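Local coordinates for protein tartrate dehydrogenase/decarboxylase (Pseudomonas putida, PDB 3FLK) that oxidises tartrate with NAD, converts meso-tartrate to D-glycerate and oxidatively decarboxylates D-malate to pyruvate, using magnesium or manganese, at residues E19-E23 and S348-V352; R182-T188 and E236-V242. The protein carries 1 engineered substitution. All blocks are in the same frame, centred on the assembly; numbering follows the deposited sequence.

Interaction 1: E19-E23 and S348-V352; sequences EVLPE and STQQV
A capped helix start, that of helix 349-361, meets the first helix of the isocitrate/isopropylmalate dehydrogenase fold here, with E23 of helix 17-35 laid against T349 and Q350. S348 is the N-cap: its OG accepts from Q351 N, while S348 N gives a nearly straight bond back to Q351 OE1 at 3.0 Å, on a lone pair in the carbonyl plane, which completes a capping box. Across the contact E23 touches with its whole outer chain. E23 CG lies 4.0 Å from T349 CG2, and a bend at chi2 (-47°) brings the carboxylate against Q350, where E23 OE1 lies 3.5 Å from Q350 CG. The carboxylate and the amide of Q350 stand almost perpendicular, and a water links them: it donates to E23 OE1 at 2.9 Å and to E19 O at 2.6 Å, and accepts from Q350 NE2 at 2.9 Å. T349 adds its methyl, CG2, 3.8 Å from E19 O. With an alanine in place of E23, the water would probably lose one of its two acceptors and R26 its salt-bridge mate, with a gap left beside T349 CG2. The polar ends of E19, T349 and Q350 reach G292, A296 and N294 in the loop preceding helix 299-313, while V20 packs on M301 of that helix and L21 leans on strand 6-13.

Interaction 2: R182-T188 and E236-V242; sequences RERKHVT and ERFDVVV. With SO4 (sulfate ion), chain M; SO4 (sulfate ion), chain K.
E236 O is gripped end-on by both terminal nitrogens of R184, at 2.9 Å from NH1 and 2.8 Å from NH2, which ties the loop before strand 186-191 to the end of the 3-10 turn before strand 240-243. These are neighbouring parallel strands of the large mixed sheet. T188 N donates to V240 O and T188 O accepts from V242 N, both at 2.8 Å, and a longer bond joins V240 N to H186 O. V187 and V240 lie on one face of the sheet, under helix 165-181; T188 and V241 lie on the other. Ahead of the strands, R182 takes D239 side-on: R182 NE meets D239 OD2 at 2.7 Å and R182 NH2 meets D239 OD1 at 3.0 Å. Both oxygens lie near the guanidinium plane but are approached from above the carboxylate plane, the two planes being 44° apart. With chi1 at -166°, the carboxylate of D239 swings away from its own N and out to R182, and two waters donate to its oxygens, one to OD1 and one to OD2. A sulfate, probably from the crystallisation liquor, sets O1 over one face of the same guanidinium and probably helps to offset its charge. On the face of the sheet that carries T188 and V241, T188 OG1, bonded to D220, lies in the plane of the F238 ring at its edge, 3.6 Å from F238 CD1.

How the interactions relate
Interactions 1 and 2 lie on opposite sides of the chain's centre, with their own centres about 33 Å apart, and share no helix or strand. Along the chain, 182-188 and 236-242 are nested within the long loop closed by 19-23 and 348-352. Interaction 1 is small and mostly buried, joining the first and last helices through van der Waals touches, some of them carbon to oxygen, and one bridging water, with the direct polar bonds going to neighbouring residues. Interaction 2 buries nearly three times the area: its strands form a buried parallel ladder, while its more exposed loop end carries arginine bonds, a salt bridge, waters and sulfates. V20 also approaches bound NADH, its side chain about 5 Å away.

Interaction 1: E19-E23 and S348-V352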
loop_
_atom_site.group_PDB
_atom_site.type_symbol
_atom_site.label_atom_id
_atom_site.label_comp_id
_atom_site.label_asym_id
_atom_site.label_seq_id
_atom_site.Cartn_x
_atom_site.Cartn_y
_atom_site.Cartn_z
ATOM N N GLU A 19 1.418 -28.058 -0.148
ATOM C CA GLU A 19 0.093 -28.482 0.301
ATOM C C GLU A 19 -1.003 -28.172 -0.721
ATOM O O GLU A 19 -1.882 -29.001 -0.965
ATOM C CB GLU A 19 -0.252 -27.851 1.656
ATOM C CG GLU A 19 0.638 -28.309 2.811
ATOM C CD GLU A 19 0.325 -27.607 4.128
ATOM O OE1 GLU A 19 -0.365 -26.564 4.114
ATOM O OE2 GLU A 19 0.770 -28.103 5.185
ATOM N N VAL A 20 -0.953 -26.984 -1.321
ATOM C CA VAL A 20 -2.039 -26.549 -2.206
ATOM C C VAL A 20 -1.936 -27.078 -3.645
ATOM O O VAL A 20 -2.960 -27.317 -4.285
ATOM C CB VAL A 20 -2.261 -25.003 -2.185
ATOM C CG1 VAL A 20 -2.591 -24.526 -0.767
ATOM C CG2 VAL A 20 -1.055 -24.245 -2.751
ATOM N N LEU A 21 -0.713 -27.264 -4.142
ATOM C CA LEU A 21 -0.513 -27.712 -5.528
ATOM C C LEU A 21 -1.225 -29.029 -5.877
ATOM O O LEU A 21 -1.911 -29.090 -6.899
ATOM C CB LEU A 21 0.974 -27.787 -5.913
ATOM C CG LEU A 21 1.222 -28.214 -7.368
ATOM C CD1 LEU A 21 0.995 -27.054 -8.317
ATOM C CD2 LEU A 21 2.611 -28.788 -7.561
ATOM N N PRO A 22 -1.062 -30.085 -5.047
ATOM C CA PRO A 22 -1.765 -31.340 -5.342
ATOM C C PRO A 22 -3.286 -31.185 -5.410
ATOM O O PRO A 22 -3.943 -31.930 -6.136
ATOM C CB PRO A 22 -1.369 -32.247 -4.172
ATOM C CG PRO A 22 -0.071 -31.694 -3.693
ATOM C CD PRO A 22 -0.228 -30.213 -3.837
ATOM N N GLU A 23 -3.837 -30.220 -4.675
ATOM C CA GLU A 23 -5.271 -29.937 -4.742
ATOM C C GLU A 23 -5.654 -29.260 -6.059
ATOM O O GLU A 23 -6.709 -29.547 -6.626
ATOM C CB GLU A 23 -5.741 -29.107 -3.538
ATOM C CG GLU A 23 -5.496 -29.768 -2.170
ATOM C CD GLU A 23 -5.918 -31.233 -2.119
ATOM O OE1 GLU A 23 -5.154 -32.050 -1.559
ATOM O OE2 GLU A 23 -7.000 -31.575 -2.642
ATOM N N SER A 348 -10.108 -29.103 6.196
ATOM C CA SER A 348 -8.679 -29.075 5.908
ATOM C C SER A 348 -8.442 -28.756 4.433
ATOM O O SER A 348 -9.370 -28.796 3.628
ATOM C CB SER A 348 -8.048 -30.427 6.242
ATOM O OG SER A 348 -8.400 -31.397 5.268
ATOM N N THR A 349 -7.191 -28.456 4.093
ATOM C CA THR A 349 -6.775 -28.212 2.714
ATOM C C THR A 349 -7.285 -29.309 1.773
ATOM O O THR A 349 -7.909 -29.019 0.746
ATOM C CB THR A 349 -5.232 -28.138 2.614
ATOM O OG1 THR A 349 -4.741 -27.144 3.520
ATOM C CG2 THR A 349 -4.783 -27.799 1.195
ATOM N N GLN A 350 -7.024 -30.563 2.147
ATOM C CA GLN A 350 -7.355 -31.722 1.319
ATOM C C GLN A 350 -8.861 -31.921 1.187
ATOM O O GLN A 350 -9.343 -32.325 0.131
ATOM C CB GLN A 350 -6.695 -32.992 1.873
ATOM C CG GLN A 350 -5.158 -33.014 1.785
ATOM C CD GLN A 350 -4.480 -32.086 2.783
ATOM O OE1 GLN A 350 -5.043 -31.753 3.835
ATOM N NE2 GLN A 350 -3.261 -31.662 2.458
ATOM N N GLN A 351 -9.597 -31.626 2.257
ATOM C CA GLN A 351 -11.060 -31.735 2.248
ATOM C C GLN A 351 -11.715 -30.709 1.321
ATOM O O GLN A 351 -12.709 -31.013 0.668
ATOM C CB GLN A 351 -11.629 -31.620 3.665
ATOM C CG GLN A 351 -11.414 -32.866 4.527
ATOM C CD GLN A 351 -11.866 -32.679 5.969
ATOM O OE1 GLN A 351 -11.756 -31.590 6.532
ATOM N NE2 GLN A 351 -12.366 -33.752 6.576
ATOM N N VAL A 352 -11.160 -29.499 1.268
ATOM C CA VAL A 352 -11.663 -28.469 0.350
ATOM C C VAL A 352 -11.383 -28.860 -1.104
ATOM O O VAL A 352 -12.262 -28.748 -1.965
ATOM C CB VAL A 352 -11.094 -27.061 0.676
ATOM C CG1 VAL A 352 -11.584 -26.024 -0.338
ATOM C CG2 VAL A 352 -11.495 -26.642 2.085
HETATM O O HOH W 1 -2.553 -31.449 -0.342
#

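Interaction 2: R182-T188 and E236-V242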
loop_
_atom_site.group_PDB
_atom_site.type_symbol
_atom_site.label_atom_id
_atom_site.label_comp_id
_atom_site.label_asym_id
_atom_site.label_seq_id
_atom_site.Cartn_x
_atom_site.Cartn_y
_atom_site.Cartn_z
ATOM N N ARG A 182 -14.548 -5.189 -21.414
ATOM C CA ARG A 182 -15.409 -5.308 -20.237
ATOM C C ARG A 182 -16.616 -4.376 -20.306
ATOM O O ARG A 182 -16.631 -3.433 -21.098
ATOM C CB ARG A 182 -14.598 -5.089 -18.954
ATOM C CG ARG A 182 -13.647 -6.243 -18.642
ATOM C CD ARG A 182 -12.678 -5.917 -17.510
ATOM N NE ARG A 182 -13.323 -5.901 -16.196
ATOM C CZ ARG A 182 -13.453 -6.961 -15.400
ATOM N NH1 ARG A 182 -12.990 -8.150 -15.772
ATOM N NH2 ARG A 182 -14.054 -6.832 -14.224
ATOM N N GLU A 183 -17.623 -4.655 -19.480
ATOM C CA GLU A 183 -18.886 -3.911 -19.491
ATOM C C GLU A 183 -18.751 -2.463 -19.006
ATOM O O GLU A 183 -19.409 -1.565 -19.539
ATOM C CB GLU A 183 -19.948 -4.651 -18.666
ATOM C CG GLU A 183 -21.400 -4.359 -19.071
ATOM C CD GLU A 183 -21.846 -5.107 -20.328
ATOM O OE1 GLU A 183 -21.363 -6.237 -20.570
ATOM O OE2 GLU A 183 -22.695 -4.564 -21.073
ATOM N N ARG A 184 -17.901 -2.234 -18.006
ATOM C CA ARG A 184 -17.771 -0.899 -17.409
ATOM C C ARG A 184 -16.816 0.041 -18.160
ATOM O O ARG A 184 -16.930 1.263 -18.042
ATOM C CB ARG A 184 -17.417 -0.989 -15.921
ATOM C CG ARG A 184 -18.562 -1.510 -15.062
ATOM C CD ARG A 184 -18.147 -1.690 -13.612
ATOM N NE ARG A 184 -18.221 -0.438 -12.860
ATOM C CZ ARG A 184 -17.714 -0.258 -11.642
ATOM N NH1 ARG A 184 -17.083 -1.245 -11.019
ATOM N NH2 ARG A 184 -17.835 0.922 -11.046
ATOM N N LYS A 185 -15.892 -0.537 -18.928
ATOM C CA LYS A 185 -14.905 0.217 -19.718
ATOM C C LYS A 185 -14.244 1.330 -18.899
ATOM O O LYS A 185 -14.356 2.517 -19.224
ATOM C CB LYS A 185 -15.531 0.762 -21.013
ATOM C CG LYS A 185 -16.230 -0.306 -21.845
ATOM C CD LYS A 185 -16.495 0.142 -23.270
ATOM C CE LYS A 185 -17.519 -0.766 -23.948
ATOM N NZ LYS A 185 -17.154 -2.213 -23.884
ATOM N N HIS A 186 -13.559 0.930 -17.830
ATOM C CA HIS A 186 -12.968 1.879 -16.893
ATOM C C HIS A 186 -11.603 1.407 -16.389
ATOM O O HIS A 186 -11.462 0.270 -15.930
ATOM C CB HIS A 186 -13.939 2.137 -15.731
ATOM C CG HIS A 186 -13.357 2.941 -14.609
ATOM N ND1 HIS A 186 -12.724 4.149 -14.807
ATOM C CD2 HIS A 186 -13.333 2.718 -13.274
ATOM C CE1 HIS A 186 -12.326 4.631 -13.645
ATOM N NE2 HIS A 186 -12.681 3.781 -12.698
ATOM N N VAL A 187 -10.606 2.287 -16.494
ATOM C CA VAL A 187 -9.245 2.008 -16.024
ATOM C C VAL A 187 -8.852 2.989 -14.923
ATOM O O VAL A 187 -8.967 4.204 -15.097
ATOM C CB VAL A 187 -8.197 2.093 -17.175
ATOM C CG1 VAL A 187 -6.768 2.032 -16.631
ATOM C CG2 VAL A 187 -8.405 0.993 -18.185
ATOM N N THR A 188 -8.393 2.450 -13.794
ATOM C CA THR A 188 -7.759 3.258 -12.754
ATOM C C THR A 188 -6.257 3.000 -12.784
ATOM O O THR A 188 -5.816 1.852 -12.749
ATOM C CB THR A 188 -8.324 2.947 -11.346
ATOM O OG1 THR A 188 -9.732 3.192 -11.334
ATOM C CG2 THR A 188 -7.661 3.819 -10.280
ATOM N N GLU A 236 -16.438 -0.382 -4.985
ATOM C CA GLU A 236 -17.372 -0.485 -6.117
ATOM C C GLU A 236 -16.948 0.338 -7.341
ATOM O O GLU A 236 -17.364 0.050 -8.463
ATOM C CB GLU A 236 -18.800 -0.111 -5.686
ATOM C CG GLU A 236 -18.989 1.350 -5.259
ATOM C CD GLU A 236 -18.791 1.581 -3.763
ATOM O OE1 GLU A 236 -18.129 0.758 -3.091
ATOM O OE2 GLU A 236 -19.311 2.598 -3.256
ATOM N N ARG A 237 -16.113 1.347 -7.113
ATOM C CA ARG A 237 -15.666 2.257 -8.167
ATOM C C ARG A 237 -14.691 1.625 -9.161
ATOM O O ARG A 237 -14.456 2.176 -10.238
ATOM C CB ARG A 237 -15.023 3.504 -7.552
ATOM C CG ARG A 237 -15.982 4.416 -6.789
ATOM C CD ARG A 237 -16.786 5.312 -7.728
ATOM N NE ARG A 237 -17.553 6.314 -6.989
ATOM C CZ ARG A 237 -18.826 6.180 -6.628
ATOM N NH1 ARG A 237 -19.500 5.078 -6.935
ATOM N NH2 ARG A 237 -19.425 7.153 -5.957
ATOM N N PHE A 238 -14.123 0.476 -8.805
ATOM C CA PHE A 238 -13.030 -0.097 -9.588
ATOM C C PHE A 238 -13.460 -1.234 -10.502
ATOM O O PHE A 238 -14.337 -2.030 -10.154
ATOM C CB PHE A 238 -11.882 -0.526 -8.665
ATOM C CG PHE A 238 -11.407 0.572 -7.759
ATOM C CD1 PHE A 238 -10.650 1.627 -8.264
ATOM C CD2 PHE A 238 -11.746 0.574 -6.410
ATOM C CE1 PHE A 238 -10.228 2.659 -7.437
ATOM C CE2 PHE A 238 -11.326 1.601 -5.570
ATOM C CZ PHE A 238 -10.565 2.646 -6.087
ATOM N N ASP A 239 -12.842 -1.288 -11.679
ATOM C CA ASP A 239 -13.027 -2.398 -12.610
ATOM C C ASP A 239 -11.687 -2.946 -13.089
ATOM O O ASP A 239 -11.375 -4.114 -12.859
ATOM C CB ASP A 239 -13.893 -1.990 -13.803
ATOM C CG ASP A 239 -14.386 -3.191 -14.594
ATOM O OD1 ASP A 239 -15.139 -4.013 -14.027
ATOM O OD2 ASP A 239 -14.014 -3.321 -15.777
ATOM N N VAL A 240 -10.909 -2.110 -13.775
ATOM C CA VAL A 240 -9.541 -2.463 -14.156
ATOM C C VAL A 240 -8.587 -1.503 -13.452
ATOM O O VAL A 240 -8.707 -0.284 -13.598
ATOM C CB VAL A 240 -9.323 -2.412 -15.691
ATOM C CG1 VAL A 240 -7.862 -2.679 -16.051
ATOM C CG2 VAL A 240 -10.226 -3.413 -16.400
ATOM N N VAL A 241 -7.666 -2.058 -12.669
ATOM C CA VAL A 241 -6.658 -1.263 -11.970
ATOM C C VAL A 241 -5.275 -1.623 -12.507
ATOM O O VAL A 241 -4.823 -2.763 -12.375
ATOM C CB VAL A 241 -6.722 -1.453 -10.428
ATOM C CG1 VAL A 241 -5.732 -0.528 -9.723
ATOM C CG2 VAL A 241 -8.135 -1.199 -9.907
ATOM N N VAL A 242 -4.619 -0.649 -13.133
ATOM C CA VAL A 242 -3.290 -0.852 -13.701
ATOM C C VAL A 242 -2.234 -0.199 -12.804
ATOM O O VAL A 242 -2.421 0.920 -12.316
ATOM C CB VAL A 242 -3.206 -0.376 -15.190
ATOM C CG1 VAL A 242 -3.421 1.137 -15.321
ATOM C CG2 VAL A 242 -1.892 -0.817 -15.844
HETATM S S SO4 M . -17.257 -7.944 -17.649
HETATM O O1 SO4 M . -16.737 -6.881 -16.796
HETATM O O2 SO4 M . -16.186 -8.889 -17.955
HETATM O O3 SO4 M . -18.340 -8.636 -16.954
HETATM O O4 SO4 M . -17.771 -7.373 -18.890
HETATM S S SO4 K . -16.730 9.962 -5.815
HETATM O O1 SO4 K . -17.726 9.897 -4.749
HETATM O O2 SO4 K . -15.602 10.779 -5.378
HETATM O O3 SO4 K . -16.258 8.617 -6.133
HETATM O O4 SO4 K . -17.330 10.557 -7.005
HETATM O O HOH W 2 -17.097 -4.398 -16.022
HETATM O O HOH W 3 -16.621 -3.957 -11.628
HETATM O O HOH W 4 -13.143 -1.682 -17.401
HETATM O O HOH W 5 -10.970 0.877 -12.238
#